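AvrRxo1-ORF1 (Xanthomonas oryzae pv. oryzicola, PDB 4Z8T) is a type III effector with a polynucleotide kinase domain that probably phosphorylates a nucleotide-like substrate, and pairs with its interactor AvrRxo1-ORF2. Local coordinates at residues Thr66-Arg71 with Lys179-Asp184; Arg159-Tyr164 with Phe217-Ser222; Asn239-Gly244 with Ser256-Glu261; Val252-Val257 with Glu268-Ile273. All blocks are in the same frame, centred on the assembly; numbering follows the deposited sequence.

Contacts 1, 3 and 4 all reach one mixed sheet, whereas contact 2 sits beside it, joining a loop to a helix. Contact 1 (66-71 with 179-184) is the buried parallel core; strand 179-185 is then flanked by strand 238-245, whose hairpin with strand 251-258 forms contact 3 and runs out to an exposed turn. Contact 4 uses the same strand 251-258, but covers it with a short helix and relies on apolar contacts alone. Contact 2 touches contact 1 through Arg71, which reaches the carbonyls of Leu160 and Ser161. Chemistry follows place: backbone ladders in contacts 1 and 3, anion binding in contact 2, hydrocarbon and aromatic packing in contact 4.

Contact 1: residues Thr66-Arg71 with Lys179-Asp184; sequences TLFALR and KVELCD. With ACT (acetate ion), chain I.
Arg71 and Asp184, paired near the C-terminal ends of two parallel strands, run side by side and point the same way. In both, CG stands trans to the backbone nitrogen (chi1 -177° and -170°), and the extended arginine slides past the carboxylate, Arg71 CG lying 3.4 Å from Asp184 OD1, until Arg71 NH1 closes a salt bridge to Asp184 OD2 at 3.0 Å. The two planes stand 79° apart, so one nitrogen does the gripping, on the syn side of OD2 but tilted out of the carboxylate plane, with a weak second bond to OD1. On the same face the small methyl of Ala69 leaves room for branched Leu182, CB to CG 3.9 Å. Across the sheet, Glu181 lays its aliphatic CB obliquely against Phe68 CD2 at 3.9 Å, while Thr66 CG2 sits over one face of that ring, toward its rim. Five backbone bonds tie the strands within the parallel part of the mixed sheet of a probable P-loop kinase fold. Arg71 NE and NH2 reach Leu160 O and Val220 O; Asp184 OD2 meets Tyr240 OH and Arg224 NE. The buried ion pair probably owes its stability to this shared network, which ties the strand ends to loop, helix and hairpin.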
loop_
_atom_site.group_PDB
_atom_site.type_symbol
_atom_site.label_atom_id
_atom_site.label_comp_id
_atom_site.label_asym_id
_atom_site.label_seq_id
_atom_site.Cartn_x
_atom_site.Cartn_y
_atom_site.Cartn_z
ATOM N N THR A 66 26.280 -6.209 28.488
ATOM C CA THR A 66 25.387 -6.105 27.343
ATOM C C THR A 66 24.568 -4.832 27.470
ATOM O O THR A 66 24.196 -4.424 28.577
ATOM C CB THR A 66 24.427 -7.331 27.303
ATOM O OG1 THR A 66 25.186 -8.525 27.046
ATOM C CG2 THR A 66 23.381 -7.199 26.199
ATOM N N LEU A 67 24.329 -4.190 26.333
ATOM C CA LEU A 67 23.335 -3.125 26.225
ATOM C C LEU A 67 22.129 -3.758 25.550
ATOM O O LEU A 67 22.177 -4.091 24.367
ATOM C CB LEU A 67 23.887 -1.965 25.376
ATOM C CG LEU A 67 23.129 -0.632 25.270
ATOM C CD1 LEU A 67 24.062 0.459 24.724
ATOM C CD2 LEU A 67 21.925 -0.752 24.381
ATOM N N PHE A 68 21.049 -3.958 26.301
ATOM C CA PHE A 68 19.816 -4.469 25.711
ATOM C C PHE A 68 19.040 -3.280 25.175
ATOM O O PHE A 68 18.667 -2.379 25.937
ATOM C CB PHE A 68 18.954 -5.172 26.770
ATOM C CG PHE A 68 19.515 -6.480 27.233
ATOM C CD1 PHE A 68 20.388 -6.528 28.313
ATOM C CD2 PHE A 68 19.185 -7.658 26.585
ATOM C CE1 PHE A 68 20.909 -7.739 28.752
ATOM C CE2 PHE A 68 19.706 -8.868 27.011
ATOM C CZ PHE A 68 20.574 -8.909 28.096
ATOM N N ALA A 69 18.819 -3.258 23.864
ATOM C CA ALA A 69 18.158 -2.139 23.204
ATOM C C ALA A 69 16.803 -2.633 22.707
ATOM O O ALA A 69 16.723 -3.613 21.970
ATOM C CB ALA A 69 19.018 -1.632 22.031
ATOM N N LEU A 70 15.734 -1.978 23.141
ATOM C CA LEU A 70 14.399 -2.309 22.665
ATOM C C LEU A 70 13.933 -1.192 21.742
ATOM O O LEU A 70 13.462 -0.145 22.196
ATOM C CB LEU A 70 13.432 -2.454 23.846
ATOM C CG LEU A 70 13.987 -3.333 24.967
ATOM C CD1 LEU A 70 13.056 -3.362 26.188
ATOM C CD2 LEU A 70 14.216 -4.723 24.432
ATOM N N ARG A 71 14.104 -1.408 20.440
ATOM C CA ARG A 71 13.740 -0.433 19.423
ATOM C C ARG A 71 12.291 -0.615 19.013
ATOM O O ARG A 71 11.818 -1.737 18.869
ATOM C CB ARG A 71 14.620 -0.663 18.190
ATOM C CG ARG A 71 14.412 0.331 17.060
ATOM C CD ARG A 71 15.474 0.181 15.964
ATOM N NE ARG A 71 15.377 1.288 15.023
ATOM C CZ ARG A 71 14.661 1.279 13.900
ATOM N NH1 ARG A 71 13.954 0.211 13.555
ATOM N NH2 ARG A 71 14.627 2.363 13.135
ATOM N N LYS A 179 28.186 -5.792 24.599
ATOM C CA LYS A 179 27.524 -6.303 23.396
ATOM C C LYS A 179 26.231 -5.514 23.239
ATOM O O LYS A 179 25.718 -4.985 24.218
ATOM C CB LYS A 179 27.153 -7.775 23.574
ATOM C CG LYS A 179 28.318 -8.729 23.564
ATOM C CD LYS A 179 28.880 -8.861 22.166
ATOM C CE LYS A 179 29.936 -9.947 22.114
ATOM N NZ LYS A 179 30.677 -9.881 20.822
ATOM N N VAL A 180 25.715 -5.423 22.016
ATOM C CA VAL A 180 24.384 -4.871 21.800
ATOM C C VAL A 180 23.425 -6.003 21.473
ATOM O O VAL A 180 23.599 -6.694 20.470
ATOM C CB VAL A 180 24.363 -3.842 20.653
ATOM C CG1 VAL A 180 22.941 -3.337 20.433
ATOM C CG2 VAL A 180 25.278 -2.681 20.977
ATOM N N GLU A 181 22.419 -6.201 22.318
ATOM C CA GLU A 181 21.379 -7.175 22.041
ATOM C C GLU A 181 20.143 -6.360 21.703
ATOM O O GLU A 181 19.551 -5.735 22.572
ATOM C CB GLU A 181 21.124 -8.055 23.266
ATOM C CG GLU A 181 20.189 -9.214 23.012
ATOM C CD GLU A 181 20.817 -10.317 22.157
ATOM O OE1 GLU A 181 22.077 -10.383 22.033
ATOM O OE2 GLU A 181 20.038 -11.141 21.615
ATOM N N LEU A 182 19.768 -6.345 20.429
ATOM C CA LEU A 182 18.723 -5.441 19.975
ATOM C C LEU A 182 17.506 -6.219 19.522
ATOM O O LEU A 182 17.594 -7.103 18.656
ATOM C CB LEU A 182 19.242 -4.549 18.845
ATOM C CG LEU A 182 18.345 -3.338 18.546
ATOM C CD1 LEU A 182 19.187 -2.160 18.094
ATOM C CD2 LEU A 182 17.263 -3.645 17.509
ATOM N N CYS A 183 16.362 -5.893 20.118
ATOM C CA CYS A 183 15.081 -6.387 19.638
ATOM C C CYS A 183 14.351 -5.199 19.074
ATOM O O CYS A 183 14.267 -4.153 19.713
ATOM C CB CYS A 183 14.247 -6.986 20.778
ATOM S SG CYS A 183 14.690 -8.695 21.152
ATOM N N ASP A 184 13.851 -5.358 17.857
ATOM C CA ASP A 184 13.196 -4.293 17.113
ATOM C C ASP A 184 11.764 -4.777 16.897
ATOM O O ASP A 184 11.546 -5.869 16.379
ATOM C CB ASP A 184 13.941 -4.141 15.785
ATOM C CG ASP A 184 13.526 -2.922 14.998
ATOM O OD1 ASP A 184 12.685 -2.130 15.477
ATOM O OD2 ASP A 184 14.055 -2.762 13.879
HETATM C C ACT I . 31.936 -6.524 21.599
HETATM O O ACT I . 31.996 -7.735 21.302
HETATM O OXT ACT I . 31.924 -6.269 22.831
HETATM C CH3 ACT I . 31.896 -5.460 20.537
#

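Contact 2: residues Arg159-Tyr164 with Phe217-Ser222; sequences RLSREY and FVAVRS. With SO4 (sulfate ion), chain C; SO4 (sulfate ion), chain F.
Ser161 comes within 4.3 Å of Val220, CA to CA, where the loop leading into helix 163-176 turns past the last turns of helix 210-222. This is a loop-to-helix contact of the P-loop kinase fold, beside the proposed Walker A loop. Leu160 adopts a left-handed backbone (phi 54°), and Arg162 takes the N-cap position of the next helix, its N bonded to Glu165 OE1. Small residues suit the close approach: Ala219 CB packs 3.4 Å from Ser161 OG, and the Arg162 guanidinium turns one face to the same methyl, CZ 3.6 Å from Ala219 CB, with the methyl offset toward the rim. Ser161 keeps OG between its backbone N and carbonyl carbon (chi1 60°), which lets both donors converge on a single oxygen of a sulfate ion: N to O1 at 2.9 Å and OG to O1 at 2.7 Å. Arg159 reaches O2 of that ion with NH1 at 2.9 Å; its NE and NH2 go to Asn73 and Thr74, and NH2 also to Ser98 O of the AvrRxo1-ORF2 chain. Such a site, lined by donors, is consistent with a place for a phosphate group. On the far side of the helix, Phe217 CZ lies over one face of the Arg221 guanidinium, whose NH2 donates to O3 of a second sulfate at 2.8 Å.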
loop_
_atom_site.group_PDB
_atom_site.type_symbol
_atom_site.label_atom_id
_atom_site.label_comp_id
_atom_site.label_asym_id
_atom_site.label_seq_id
_atom_site.Cartn_x
_atom_site.Cartn_y
_atom_site.Cartn_z
ATOM N N ARG A 159 12.497 4.793 21.536
ATOM C CA ARG A 159 12.096 4.495 20.166
ATOM C C ARG A 159 13.283 4.084 19.303
ATOM O O ARG A 159 13.170 3.159 18.487
ATOM C CB ARG A 159 11.371 5.683 19.537
ATOM C CG ARG A 159 10.785 5.360 18.155
ATOM C CD ARG A 159 9.967 6.502 17.551
ATOM N NE ARG A 159 8.762 6.766 18.332
ATOM C CZ ARG A 159 8.649 7.727 19.240
ATOM N NH1 ARG A 159 9.676 8.523 19.491
ATOM N NH2 ARG A 159 7.514 7.879 19.914
ATOM N N LEU A 160 14.411 4.784 19.489
ATOM C CA LEU A 160 15.668 4.509 18.779
ATOM C C LEU A 160 15.466 4.493 17.271
ATOM O O LEU A 160 16.012 3.632 16.575
ATOM C CB LEU A 160 16.299 3.191 19.250
ATOM C CG LEU A 160 16.615 3.094 20.746
ATOM C CD1 LEU A 160 17.023 1.684 21.129
ATOM C CD2 LEU A 160 17.699 4.102 21.139
ATOM N N SER A 161 14.696 5.446 16.759
ATOM C CA SER A 161 14.320 5.386 15.354
ATOM C C SER A 161 15.494 5.736 14.439
ATOM O O SER A 161 15.803 4.979 13.512
ATOM C CB SER A 161 13.065 6.223 15.057
ATOM O OG SER A 161 13.215 7.599 15.363
ATOM N N ARG A 162 16.189 6.832 14.741
ATOM C CA ARG A 162 17.078 7.437 13.749
ATOM C C ARG A 162 18.538 7.009 13.786
ATOM O O ARG A 162 19.033 6.518 14.804
ATOM C CB ARG A 162 16.962 8.955 13.808
ATOM C CG ARG A 162 15.526 9.406 13.676
ATOM C CD ARG A 162 15.411 10.861 13.312
ATOM N NE ARG A 162 14.030 11.296 13.466
ATOM C CZ ARG A 162 13.123 11.256 12.500
ATOM N NH1 ARG A 162 11.886 11.667 12.747
ATOM N NH2 ARG A 162 13.450 10.812 11.294
ATOM N N GLU A 163 19.216 7.194 12.655
ATOM C CA GLU A 163 20.606 6.785 12.522
ATOM C C GLU A 163 21.496 7.343 13.621
ATOM O O GLU A 163 22.277 6.603 14.221
ATOM C CB GLU A 163 21.166 7.172 11.146
ATOM C CG GLU A 163 20.605 6.377 9.988
ATOM C CD GLU A 163 21.351 6.648 8.699
ATOM O OE1 GLU A 163 20.886 6.183 7.637
ATOM O OE2 GLU A 163 22.401 7.322 8.752
ATOM N N TYR A 164 21.371 8.634 13.918
ATOM C CA TYR A 164 22.260 9.234 14.913
ATOM C C TYR A 164 22.098 8.598 16.286
ATOM O O TYR A 164 23.073 8.452 17.024
ATOM C CB TYR A 164 22.124 10.763 14.987
ATOM C CG TYR A 164 20.894 11.295 15.689
ATOM C CD1 TYR A 164 19.728 11.547 14.986
ATOM C CD2 TYR A 164 20.915 11.596 17.045
ATOM C CE1 TYR A 164 18.614 12.051 15.615
ATOM C CE2 TYR A 164 19.795 12.099 17.681
ATOM C CZ TYR A 164 18.652 12.326 16.955
ATOM O OH TYR A 164 17.525 12.829 17.567
ATOM N N PHE A 217 6.414 6.303 13.693
ATOM C CA PHE A 217 6.204 5.166 12.808
ATOM C C PHE A 217 7.017 5.326 11.540
ATOM O O PHE A 217 7.711 4.404 11.109
ATOM C CB PHE A 217 4.717 5.087 12.473
ATOM C CG PHE A 217 4.364 4.086 11.411
ATOM C CD1 PHE A 217 4.141 2.762 11.738
ATOM C CD2 PHE A 217 4.162 4.491 10.091
ATOM C CE1 PHE A 217 3.784 1.851 10.764
ATOM C CE2 PHE A 217 3.800 3.576 9.118
ATOM C CZ PHE A 217 3.617 2.255 9.462
ATOM N N VAL A 218 6.921 6.504 10.937
ATOM C CA VAL A 218 7.673 6.775 9.727
ATOM C C VAL A 218 9.177 6.621 9.961
ATOM O O VAL A 218 9.871 5.945 9.193
ATOM C CB VAL A 218 7.361 8.177 9.182
ATOM C CG1 VAL A 218 8.336 8.531 8.068
ATOM C CG2 VAL A 218 5.920 8.228 8.685
ATOM N N ALA A 219 9.666 7.205 11.051
ATOM C CA ALA A 219 11.089 7.165 11.368
ATOM C C ALA A 219 11.575 5.747 11.646
ATOM O O ALA A 219 12.631 5.338 11.158
ATOM C CB ALA A 219 11.387 8.050 12.535
ATOM N N VAL A 220 10.816 4.993 12.437
ATOM C CA VAL A 220 11.272 3.662 12.810
ATOM C C VAL A 220 11.325 2.728 11.604
ATOM O O VAL A 220 12.250 1.928 11.469
ATOM C CB VAL A 220 10.441 3.062 13.986
ATOM C CG1 VAL A 220 9.135 2.512 13.501
ATOM C CG2 VAL A 220 11.251 1.986 14.714
ATOM N N ARG A 221 10.365 2.857 10.697
ATOM C CA ARG A 221 10.369 2.021 9.521
ATOM C C ARG A 221 11.440 2.451 8.516
ATOM O O ARG A 221 12.146 1.611 7.973
ATOM C CB ARG A 221 8.977 1.988 8.879
ATOM C CG ARG A 221 8.010 1.157 9.710
ATOM C CD ARG A 221 7.034 0.494 8.831
ATOM N NE ARG A 221 6.129 -0.405 9.553
ATOM C CZ ARG A 221 5.002 -0.859 9.035
ATOM N NH1 ARG A 221 4.655 -0.507 7.800
ATOM N NH2 ARG A 221 4.223 -1.655 9.754
ATOM N N SER A 222 11.553 3.754 8.282
ATOM C CA SER A 222 12.476 4.256 7.255
ATOM C C SER A 222 13.939 3.952 7.561
ATOM O O SER A 222 14.760 3.801 6.643
ATOM C CB SER A 222 12.300 5.767 7.052
ATOM O OG SER A 222 11.016 6.045 6.515
HETATM S S SO4 C . 13.169 9.188 18.377
HETATM O O1 SO4 C . 13.588 7.828 18.064
HETATM O O2 SO4 C . 11.859 9.474 17.802
HETATM O O3 SO4 C . 14.140 10.144 17.834
HETATM O O4 SO4 C . 13.107 9.361 19.826
HETATM S S SO4 F . 1.158 -2.060 7.845
HETATM O O1 SO4 F . -0.105 -2.733 7.551
HETATM O O2 SO4 F . 1.961 -1.922 6.637
HETATM O O3 SO4 F . 1.907 -2.840 8.823
HETATM O O4 SO4 F . 0.889 -0.728 8.389
#

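Contact 3: residues Asn239-Gly244 with Ser256-Glu261; sequences NYRLFG and SVIGGE
Asn239 OD1 is gripped by two donors: Gly259 N at 2.9 Å, across the hairpin, and a water at 3.0 Å that itself accepts from Gly260 N at 2.8 Å. With CG anti to its carbonyl carbon (chi1 -62°), the asparagine swings its amide toward the turn beyond the end of strand 251-258, and its oxygen also lies close to Ile258 CA. That turn, from Ile258 to Glu261, is of type I' and leads directly into strand 261-263. Its two central positions are glycines with positive phi (60° and 84°), a backbone region that a residue without a CB occupies easily. Ile258 and Glu261 close the turn by backbone bonds in both directions.

Deeper in, Tyr240 and Val257 form a hydrogen-bonded antiparallel pair, Tyr240 N to Val257 O and Val257 N to Tyr240 O both 2.8 Å, and their CB atoms lie 4.2 Å apart. Next to them Arg241 and Ser256 are a non-hydrogen-bonded pair. Arg241 lays CG obliquely across Ile258 CD1 at 4.1 Å, lending its hydrocarbon stem to the hairpin, while its NH1 goes to Lys85 O; Ser256 OG is held by Glu265.

Strand 238-245 is thus the middle of three: on its other edge it bonds in parallel to strand 179-185, where Glu181 OE1 takes Asn239 ND2. The Tyr240 side chain leans against helix 224-233, with its hydroxyl bonded to Asp184, whereas Arg241 faces the loop at Ile86 on the opposite side of the sheet.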
loop_
_atom_site.group_PDB
_atom_site.type_symbol
_atom_site.label_atom_id
_atom_site.label_comp_id
_atom_site.label_asym_id
_atom_site.label_seq_id
_atom_site.Cartn_x
_atom_site.Cartn_y
_atom_site.Cartn_z
ATOM N N ASN A 239 23.580 -9.111 18.653
ATOM C CA ASN A 239 22.555 -9.792 17.874
ATOM C C ASN A 239 21.360 -8.884 17.652
ATOM O O ASN A 239 21.120 -7.972 18.436
ATOM C CB ASN A 239 22.123 -11.080 18.568
ATOM C CG ASN A 239 23.272 -12.059 18.712
ATOM O OD1 ASN A 239 23.890 -12.450 17.722
ATOM N ND2 ASN A 239 23.600 -12.413 19.950
ATOM N N TYR A 240 20.631 -9.155 16.573
ATOM C CA TYR A 240 19.472 -8.361 16.158
ATOM C C TYR A 240 18.297 -9.289 15.847
ATOM O O TYR A 240 18.443 -10.272 15.128
ATOM C CB TYR A 240 19.816 -7.541 14.904
ATOM C CG TYR A 240 18.622 -6.828 14.313
ATOM C CD1 TYR A 240 17.780 -7.478 13.410
ATOM C CD2 TYR A 240 18.322 -5.518 14.665
ATOM C CE1 TYR A 240 16.674 -6.850 12.881
ATOM C CE2 TYR A 240 17.210 -4.869 14.125
ATOM C CZ TYR A 240 16.391 -5.550 13.237
ATOM O OH TYR A 240 15.293 -4.916 12.693
ATOM N N ARG A 241 17.112 -8.956 16.369
ATOM C CA ARG A 241 15.891 -9.663 15.978
ATOM C C ARG A 241 14.808 -8.646 15.714
ATOM O O ARG A 241 14.664 -7.676 16.469
ATOM C CB ARG A 241 15.424 -10.606 17.092
ATOM C CG ARG A 241 16.252 -11.876 17.206
ATOM C CD ARG A 241 15.799 -12.705 18.408
ATOM N NE ARG A 241 16.234 -12.076 19.660
ATOM C CZ ARG A 241 15.657 -12.294 20.835
ATOM N NH1 ARG A 241 14.617 -13.116 20.912
ATOM N NH2 ARG A 241 16.108 -11.677 21.917
ATOM N N LEU A 242 14.049 -8.870 14.649
ATOM C CA LEU A 242 12.950 -7.992 14.268
ATOM C C LEU A 242 11.660 -8.768 14.375
ATOM O O LEU A 242 11.521 -9.817 13.772
ATOM C CB LEU A 242 13.105 -7.566 12.807
ATOM C CG LEU A 242 11.900 -6.846 12.172
ATOM C CD1 LEU A 242 11.538 -5.544 12.904
ATOM C CD2 LEU A 242 12.258 -6.554 10.715
ATOM N N PHE A 243 10.703 -8.233 15.130
ATOM C CA PHE A 243 9.404 -8.896 15.266
ATOM C C PHE A 243 8.366 -7.985 14.678
ATOM O O PHE A 243 8.384 -6.795 14.949
ATOM C CB PHE A 243 9.068 -9.147 16.743
ATOM C CG PHE A 243 9.982 -10.134 17.409
ATOM C CD1 PHE A 243 9.737 -11.495 17.332
ATOM C CD2 PHE A 243 11.115 -9.698 18.085
ATOM C CE1 PHE A 243 10.605 -12.410 17.947
ATOM C CE2 PHE A 243 11.975 -10.608 18.700
ATOM C CZ PHE A 243 11.726 -11.948 18.627
ATOM N N GLY A 244 7.474 -8.545 13.868
ATOM C CA GLY A 244 6.412 -7.776 13.251
ATOM C C GLY A 244 5.085 -8.367 13.660
ATOM O O GLY A 244 5.049 -9.387 14.348
ATOM N N SER A 256 16.505 -11.515 11.222
ATOM C CA SER A 256 17.402 -11.645 12.361
ATOM C C SER A 256 18.861 -11.678 11.962
ATOM O O SER A 256 19.212 -12.134 10.871
ATOM C CB SER A 256 17.070 -12.908 13.177
ATOM O OG SER A 256 17.233 -14.094 12.403
ATOM N N VAL A 257 19.719 -11.196 12.849
ATOM C CA VAL A 257 21.151 -11.400 12.667
ATOM C C VAL A 257 21.654 -11.947 13.988
ATOM O O VAL A 257 21.749 -11.213 14.966
ATOM C CB VAL A 257 21.889 -10.105 12.310
ATOM C CG1 VAL A 257 23.338 -10.440 11.906
ATOM C CG2 VAL A 257 21.186 -9.346 11.173
ATOM N N ILE A 258 21.962 -13.238 13.997
ATOM C CA ILE A 258 22.306 -13.956 15.221
ATOM C C ILE A 258 23.583 -14.758 14.990
ATOM O O ILE A 258 23.627 -15.631 14.115
ATOM C CB ILE A 258 21.162 -14.905 15.612
ATOM C CG1 ILE A 258 19.899 -14.107 15.942
ATOM C CG2 ILE A 258 21.531 -15.740 16.859
ATOM C CD1 ILE A 258 18.673 -14.978 16.111
ATOM N N GLY A 259 24.609 -14.471 15.785
ATOM C CA GLY A 259 25.909 -15.100 15.605
ATOM C C GLY A 259 26.452 -14.770 14.232
ATOM O O GLY A 259 27.164 -15.573 13.620
ATOM N N GLY A 260 26.089 -13.590 13.741
ATOM C CA GLY A 260 26.561 -13.110 12.454
ATOM C C GLY A 260 25.753 -13.610 11.271
ATOM O O GLY A 260 25.980 -13.191 10.134
ATOM N N GLU A 261 24.809 -14.504 11.523
ATOM C CA GLU A 261 24.043 -15.100 10.442
ATOM C C GLU A 261 22.759 -14.312 10.200
ATOM O O GLU A 261 21.964 -14.128 11.124
ATOM C CB GLU A 261 23.728 -16.558 10.778
ATOM C CG GLU A 261 23.002 -17.316 9.684
ATOM C CD GLU A 261 23.432 -18.776 9.586
ATOM O OE1 GLU A 261 24.611 -19.089 9.866
ATOM O OE2 GLU A 261 22.578 -19.616 9.228
HETATM O O HOH W 1 24.885 -11.431 15.097
#

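Contact 4: residues Val252-Val257 with Glu268-Ile273; sequences VMVASV and ELYEKI
Val254, on strand 251-258, packs both methyls against the short helix 267-272, which runs steeply across the strand. Val254 CG1 rests on Tyr270 CB at 3.7 Å and on Ile273 CD1 at 4.0 Å, while Val254 CG2 meets Leu269 CD1 at 3.8 Å. A classic beta bulge makes this possible. Val254 has near-helical psi (-46°), and it shares Leu242 of the neighbouring strand with Ala255, which lets two consecutive residues turn their CB atoms toward the helix. Ala255 uses its place for a CH-pi contact, CB lying 4.1 Å from the centroid of the Tyr270 ring and 26° off its normal; a small methyl suits the close approach to the ring face. At the other end Val252 CG2 meets Leu269 CD1 at 3.6 Å, the two side chains crossing at about a right angle. Branched aliphatic side chains, one alanine methyl and the Tyr270 ring thus fill this layer without a polar link.

Further out, Asn266 OD1 accepts from Leu269 N, and Arg224 NH1 bonds to Ile273 O. The helix also borders the AvrRxo1-ORF2 chain: its Leu16 packs against Tyr270, and Tyr270 OH is hydrogen-bonded to ND1 of its His13.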
loop_
_atom_site.group_PDB
_atom_site.type_symbol
_atom_site.label_atom_id
_atom_site.label_comp_id
_atom_site.label_asym_id
_atom_site.label_seq_id
_atom_site.Cartn_x
_atom_site.Cartn_y
_atom_site.Cartn_z
ATOM N N VAL A 252 5.507 -12.058 15.274
ATOM C CA VAL A 252 6.241 -13.142 14.640
ATOM C C VAL A 252 7.620 -12.628 14.272
ATOM O O VAL A 252 7.793 -11.431 14.036
ATOM C CB VAL A 252 5.529 -13.660 13.379
ATOM C CG1 VAL A 252 4.182 -14.281 13.735
ATOM C CG2 VAL A 252 5.314 -12.526 12.415
HETATM N N MSE A 253 8.587 -13.532 14.230
HETATM C CA MSE A 253 9.939 -13.171 13.818
HETATM C C MSE A 253 9.948 -12.875 12.332
HETATM O O MSE A 253 9.382 -13.630 11.524
HETATM C CB MSE A 253 10.896 -14.319 14.099
HETATM C CG MSE A 253 12.285 -14.042 13.642
HETATM SE SE MSE A 253 13.232 -13.108 15.044
HETATM C CE MSE A 253 13.239 -14.484 16.474
ATOM N N VAL A 254 10.605 -11.782 11.958
ATOM C CA VAL A 254 10.585 -11.345 10.570
ATOM C C VAL A 254 11.982 -11.406 9.946
ATOM O O VAL A 254 12.143 -11.884 8.828
ATOM C CB VAL A 254 10.013 -9.925 10.464
ATOM C CG1 VAL A 254 10.187 -9.376 9.033
ATOM C CG2 VAL A 254 8.535 -9.943 10.820
ATOM N N ALA A 255 12.981 -10.909 10.666
ATOM C CA ALA A 255 14.369 -10.990 10.187
ATOM C C ALA A 255 15.280 -11.037 11.400
ATOM O O ALA A 255 14.893 -10.618 12.485
ATOM C CB ALA A 255 14.721 -9.785 9.293
ATOM N N SER A 256 16.505 -11.515 11.222
ATOM C CA SER A 256 17.402 -11.645 12.361
ATOM C C SER A 256 18.861 -11.678 11.962
ATOM O O SER A 256 19.212 -12.134 10.871
ATOM C CB SER A 256 17.070 -12.908 13.177
ATOM O OG SER A 256 17.233 -14.094 12.403
ATOM N N VAL A 257 19.719 -11.196 12.849
ATOM C CA VAL A 257 21.151 -11.400 12.667
ATOM C C VAL A 257 21.654 -11.947 13.988
ATOM O O VAL A 257 21.749 -11.213 14.966
ATOM C CB VAL A 257 21.889 -10.105 12.310
ATOM C CG1 VAL A 257 23.338 -10.440 11.906
ATOM C CG2 VAL A 257 21.186 -9.346 11.173
ATOM N N GLU A 268 7.466 -11.541 3.363
ATOM C CA GLU A 268 6.332 -10.662 3.100
ATOM C C GLU A 268 6.287 -9.520 4.093
ATOM O O GLU A 268 6.164 -8.355 3.725
ATOM C CB GLU A 268 5.023 -11.448 3.219
ATOM C CG GLU A 268 3.779 -10.609 2.995
ATOM C CD GLU A 268 2.515 -11.441 2.912
ATOM O OE1 GLU A 268 2.512 -12.586 3.416
ATOM O OE2 GLU A 268 1.528 -10.945 2.324
ATOM N N LEU A 269 6.358 -9.861 5.373
ATOM C CA LEU A 269 6.370 -8.826 6.385
ATOM C C LEU A 269 7.610 -7.942 6.288
ATOM O O LEU A 269 7.522 -6.749 6.543
ATOM C CB LEU A 269 6.230 -9.410 7.796
ATOM C CG LEU A 269 4.814 -9.629 8.313
ATOM C CD1 LEU A 269 4.892 -10.259 9.702
ATOM C CD2 LEU A 269 4.056 -8.303 8.348
ATOM N N TYR A 270 8.757 -8.518 5.930
ATOM C CA TYR A 270 9.993 -7.734 5.859
ATOM C C TYR A 270 9.868 -6.633 4.817
ATOM O O TYR A 270 10.270 -5.490 5.052
ATOM C CB TYR A 270 11.169 -8.651 5.522
ATOM C CG TYR A 270 12.549 -8.058 5.729
ATOM C CD1 TYR A 270 12.863 -7.324 6.861
ATOM C CD2 TYR A 270 13.554 -8.277 4.801
ATOM C CE1 TYR A 270 14.151 -6.804 7.061
ATOM C CE2 TYR A 270 14.847 -7.757 4.993
ATOM C CZ TYR A 270 15.135 -7.021 6.111
ATOM O OH TYR A 270 16.409 -6.525 6.288
ATOM N N GLU A 271 9.301 -6.980 3.667
ATOM C CA GLU A 271 9.033 -5.987 2.628
ATOM C C GLU A 271 8.107 -4.887 3.166
ATOM O O GLU A 271 8.327 -3.698 2.932
ATOM C CB GLU A 271 8.446 -6.663 1.375
ATOM C CG GLU A 271 8.216 -5.699 0.207
ATOM C CD GLU A 271 7.735 -6.392 -1.057
ATOM O OE1 GLU A 271 7.514 -7.622 -1.022
ATOM O OE2 GLU A 271 7.563 -5.699 -2.094
ATOM N N LYS A 272 7.098 -5.290 3.888
ATOM C CA LYS A 272 6.186 -4.322 4.398
ATOM C C LYS A 272 6.699 -3.374 5.490
ATOM O O LYS A 272 6.482 -2.203 5.457
ATOM C CB LYS A 272 4.891 -5.042 4.810
ATOM C CG LYS A 272 3.817 -4.203 5.313
ATOM C CD LYS A 272 2.721 -5.024 5.971
ATOM C CE LYS A 272 1.752 -5.551 4.939
ATOM N NZ LYS A 272 1.625 -4.617 3.783
ATOM N N ILE A 273 7.396 -3.937 6.445
ATOM C CA ILE A 273 7.693 -3.181 7.665
ATOM C C ILE A 273 9.030 -2.436 7.607
ATOM O O ILE A 273 9.523 -1.924 8.617
ATOM C CB ILE A 273 7.536 -4.048 8.952
ATOM C CG1 ILE A 273 8.671 -5.059 9.086
ATOM C CG2 ILE A 273 6.136 -4.728 8.968
ATOM C CD1 ILE A 273 8.582 -5.921 10.364
#